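Local coordinates for protein beta-xylanase (Caldicellulosiruptor kristjanssonii, PDB 7NWN) that probably binds plant cell-wall polysaccharide through a calcium-containing family 9 carbohydrate-binding module of a multimodular xylanase-glucuronoyl esterase, at residues N158-F164 with F197-K203. Numbering follows the deposited sequence.
Sequences NGTIMGF and FGEIKLK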
ATOM      1  N   ASN A 158       3.968   7.963 -17.903  1.00 42.41           N
ATOM      2  CA  ASN A 158       2.559   7.707 -18.166  1.00 47.98           C
ATOM      3  C   ASN A 158       2.424   6.417 -18.956  1.00 47.80           C
ATOM      4  O   ASN A 158       3.156   6.244 -19.916  1.00 45.63           O
ATOM      5  CB  ASN A 158       1.949   8.808 -19.019  1.00 49.41           C
ATOM      6  CG  ASN A 158       1.778  10.105 -18.257  1.00 55.14           C
ATOM      7  OD1 ASN A 158       1.319  10.109 -17.111  1.00 46.95           O
ATOM      8  ND2 ASN A 158       2.098  11.211 -18.915  1.00 46.73           N
ATOM      9  N   GLY A 159       1.516   5.540 -18.525  1.00 51.11           N
ATOM     10  CA  GLY A 159       1.275   4.268 -19.177  1.00 47.95           C
ATOM     11  C   GLY A 159       2.063   3.105 -18.569  1.00 47.69           C
ATOM     12  O   GLY A 159       1.705   1.969 -18.829  1.00 49.45           O
ATOM     13  N   THR A 160       3.098   3.365 -17.752  1.00 45.06           N
ATOM     14  CA  THR A 160       3.718   2.309 -16.958  1.00 42.73           C
ATOM     15  C   THR A 160       2.668   1.436 -16.275  1.00 44.15           C
ATOM     16  O   THR A 160       1.660   1.946 -15.758  1.00 43.33           O
ATOM     17  CB  THR A 160       4.672   2.843 -15.892  1.00 49.73           C
ATOM     18  OG1 THR A 160       5.665   3.542 -16.632  1.00 47.30           O
ATOM     19  CG2 THR A 160       5.335   1.758 -15.054  1.00 41.98           C
ATOM     20  N   ILE A 161       2.881   0.104 -16.329  1.00 46.94           N
ATOM     21  CA  ILE A 161       2.025  -0.821 -15.594  1.00 45.02           C
ATOM     22  C   ILE A 161       2.905  -1.567 -14.609  1.00 44.21           C
ATOM     23  O   ILE A 161       3.990  -2.029 -14.989  1.00 43.74           O
ATOM     24  CB  ILE A 161       1.200  -1.776 -16.481  1.00 51.21           C
ATOM     25  CG1 ILE A 161       0.274  -0.996 -17.412  1.00 56.79           C
ATOM     26  CG2 ILE A 161       0.396  -2.770 -15.648  1.00 43.92           C
ATOM     27  CD1 ILE A 161      -0.403  -1.848 -18.458  1.00 61.05           C
ATOM     28  N   MET A 162       2.420  -1.645 -13.349  1.00 41.56           N
ATOM     29  CA  MET A 162       3.070  -2.488 -12.350  1.00 40.84           C
ATOM     30  C   MET A 162       2.051  -3.467 -11.755  1.00 37.33           C
ATOM     31  O   MET A 162       0.845  -3.235 -11.806  1.00 38.35           O
ATOM     32  CB  MET A 162       3.736  -1.655 -11.252  1.00 41.76           C
ATOM     33  CG  MET A 162       4.866  -0.809 -11.799  1.00 44.75           C
ATOM     34  SD  MET A 162       5.649   0.324 -10.604  1.00 47.09           S
ATOM     35  CE  MET A 162       4.336   1.504 -10.366  1.00 48.61           C
ATOM     36  N   GLY A 163       2.554  -4.602 -11.252  1.00 39.64           N
ATOM     37  CA  GLY A 163       1.705  -5.424 -10.409  1.00 37.24           C
ATOM     38  C   GLY A 163       1.679  -4.827  -8.993  1.00 36.77           C
ATOM     39  O   GLY A 163       2.696  -4.324  -8.506  1.00 35.79           O
ATOM     40  N   PHE A 164       0.516  -4.916  -8.351  1.00 36.73           N
ATOM     41  CA  PHE A 164       0.349  -4.343  -7.026  1.00 41.08           C
ATOM     42  C   PHE A 164      -0.639  -5.212  -6.253  1.00 36.29           C
ATOM     43  O   PHE A 164      -1.655  -5.615  -6.813  1.00 40.30           O
ATOM     44  CB  PHE A 164      -0.181  -2.910  -7.203  1.00 39.09           C
ATOM     45  CG  PHE A 164      -0.558  -2.198  -5.934  1.00 36.06           C
ATOM     46  CD1 PHE A 164       0.424  -1.579  -5.169  1.00 34.76           C
ATOM     47  CD2 PHE A 164      -1.868  -2.183  -5.502  1.00 33.30           C
ATOM     48  CE1 PHE A 164       0.075  -0.960  -3.980  1.00 34.52           C
ATOM     49  CE2 PHE A 164      -2.198  -1.587  -4.287  1.00 32.94           C
ATOM     50  CZ  PHE A 164      -1.231  -0.957  -3.560  1.00 30.70           C
ATOM     51  N   PHE A 197      -0.914 -10.659  -8.105  1.00 46.56           N
ATOM     52  CA  PHE A 197      -1.129  -9.233  -7.830  1.00 39.96           C
ATOM     53  C   PHE A 197      -2.119  -8.695  -8.855  1.00 42.84           C
ATOM     54  O   PHE A 197      -2.207  -9.255  -9.939  1.00 44.37           O
ATOM     55  CB  PHE A 197       0.157  -8.427  -8.025  1.00 40.25           C
ATOM     56  CG  PHE A 197       1.268  -8.774  -7.081  1.00 38.31           C
ATOM     57  CD1 PHE A 197       1.056  -9.685  -6.049  1.00 41.28           C
ATOM     58  CD2 PHE A 197       2.501  -8.169  -7.194  1.00 35.68           C
ATOM     59  CE1 PHE A 197       2.078 -10.007  -5.173  1.00 37.14           C
ATOM     60  CE2 PHE A 197       3.516  -8.474  -6.301  1.00 42.00           C
ATOM     61  CZ  PHE A 197       3.306  -9.410  -5.305  1.00 38.12           C
ATOM     62  N   GLY A 198      -2.839  -7.615  -8.535  1.00 38.38           N
ATOM     63  CA  GLY A 198      -3.554  -6.834  -9.535  1.00 36.59           C
ATOM     64  C   GLY A 198      -2.590  -5.918 -10.294  1.00 35.35           C
ATOM     65  O   GLY A 198      -1.364  -6.095 -10.228  1.00 41.84           O
ATOM     66  N   GLU A 199      -3.183  -4.934 -10.987  1.00 41.46           N
ATOM     67  CA  GLU A 199      -2.425  -3.996 -11.804  1.00 43.72           C
ATOM     68  C   GLU A 199      -2.720  -2.559 -11.385  1.00 42.92           C
ATOM     69  O   GLU A 199      -3.870  -2.195 -11.113  1.00 40.75           O
ATOM     70  CB  GLU A 199      -2.910  -4.073 -13.253  1.00 46.71           C
ATOM     71  CG  GLU A 199      -2.576  -5.405 -13.873  1.00 55.44           C
ATOM     72  CD  GLU A 199      -2.942  -5.557 -15.343  1.00 64.29           C
ATOM     73  OE1 GLU A 199      -3.518  -4.601 -15.953  1.00 53.20           O
ATOM     74  OE2 GLU A 199      -2.614  -6.619 -15.876  1.00 66.80           O
ATOM     75  N   ILE A 200      -1.657  -1.748 -11.425  1.00 41.28           N
ATOM     76  CA  ILE A 200      -1.815  -0.314 -11.409  1.00 40.23           C
ATOM     77  C   ILE A 200      -1.219   0.213 -12.714  1.00 37.03           C
ATOM     78  O   ILE A 200      -0.154  -0.225 -13.147  1.00 42.06           O
ATOM     79  CB  ILE A 200      -1.118   0.298 -10.161  1.00 38.01           C
ATOM     80  CG1 ILE A 200       0.380  -0.029 -10.090  1.00 40.09           C
ATOM     81  CG2 ILE A 200      -1.875  -0.151  -8.915  1.00 35.88           C
ATOM     82  CD1 ILE A 200       1.154   0.637  -8.933  1.00 43.73           C
ATOM     83  N   LYS A 201      -1.900   1.207 -13.279  1.00 40.93           N
ATOM     84  CA  LYS A 201      -1.370   1.895 -14.449  1.00 49.05           C
ATOM     85  C   LYS A 201      -1.266   3.383 -14.112  1.00 34.63           C
ATOM     86  O   LYS A 201      -2.253   3.974 -13.640  1.00 38.60           O
ATOM     87  CB  LYS A 201      -2.286   1.634 -15.655  1.00 45.19           C
ATOM     88  CG  LYS A 201      -1.853   2.308 -16.965  1.00 49.87           C
ATOM     89  CD  LYS A 201      -2.551   1.707 -18.164  1.00 56.02           C
ATOM     90  CE  LYS A 201      -1.999   2.136 -19.501  1.00 58.27           C
ATOM     91  NZ  LYS A 201      -3.164   2.339 -20.386  1.00 71.27           N
ATOM     92  N   LEU A 202      -0.058   3.922 -14.299  1.00 40.01           N
ATOM     93  CA  LEU A 202       0.305   5.304 -13.980  1.00 39.51           C
ATOM     94  C   LEU A 202      -0.150   6.207 -15.122  1.00 47.77           C
ATOM     95  O   LEU A 202       0.136   5.901 -16.290  1.00 49.91           O
ATOM     96  CB  LEU A 202       1.824   5.386 -13.828  1.00 40.68           C
ATOM     97  CG  LEU A 202       2.413   4.373 -12.852  1.00 39.63           C
ATOM     98  CD1 LEU A 202       3.851   4.716 -12.502  1.00 39.12           C
ATOM     99  CD2 LEU A 202       1.541   4.258 -11.625  1.00 38.75           C
ATOM    100  N   LYS A 203      -0.892   7.265 -14.768  1.00 43.58           N
ATOM    101  CA  LYS A 203      -1.295   8.306 -15.717  1.00 44.30           C
ATOM    102  C   LYS A 203      -1.141   9.718 -15.102  1.00 49.19           C
ATOM    103  O   LYS A 203      -0.836   9.886 -13.904  1.00 41.50           O
ATOM    104  CB  LYS A 203      -2.759   8.034 -16.060  1.00 44.15           C
ATOM    105  CG  LYS A 203      -3.750   8.287 -14.920  1.00 49.71           C
ATOM    106  CD  LYS A 203      -5.184   8.199 -15.391  1.00 65.49           C
ATOM    107  CE  LYS A 203      -6.242   8.685 -14.429  1.00 67.11           C
ATOM    108  NZ  LYS A 203      -5.885  10.010 -13.879  1.00 74.17           N
TER
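A bend at chi3 (-70°) turns the end of Met162 toward the side chains of the partner strand, setting its CE 3.6 Å from Ile200 CD1 and 3.9 Å from Leu202 CD1. Ile200 holds CG1 between its backbone N and carbonyl carbon (chi1 58°), which carries CD1 to the methionine while CG2 branches the other way and rests 3.7 Å from Phe164 CB, oblique to the phenyl ring. Leu98 of strand 93-99, the other neighbour of 161-171 here, touches Ile200, and Leu63 of strand 58-66 meets it from the opposing sheet, placing this face inside the beta-sandwich, the fold of family 9 carbohydrate-binding modules. The strands are antiparallel: Met162 and Ile200 form a hydrogen-bonded pair, Met162 N to Ile200 O and Ile200 N to Met162 O, each 2.9 Å. Toward Phe164 the bonding is less regular: Phe164 N donates to Gly198 O at 2.9 Å from well above the carbonyl plane, and the return bond from Gly198 N is weak. On the face of Ile161 and Glu199, the Lys201 aliphatic chain runs across Ile161, Lys201 CG 4.0 Å from Ile161 CG1, while the Glu199 carboxylate forms a salt bridge with Arg22. Before strand 161-171 begins, Gly159 N donates a nearly straight bond (171°) to Leu202 O, 2.7 Å away.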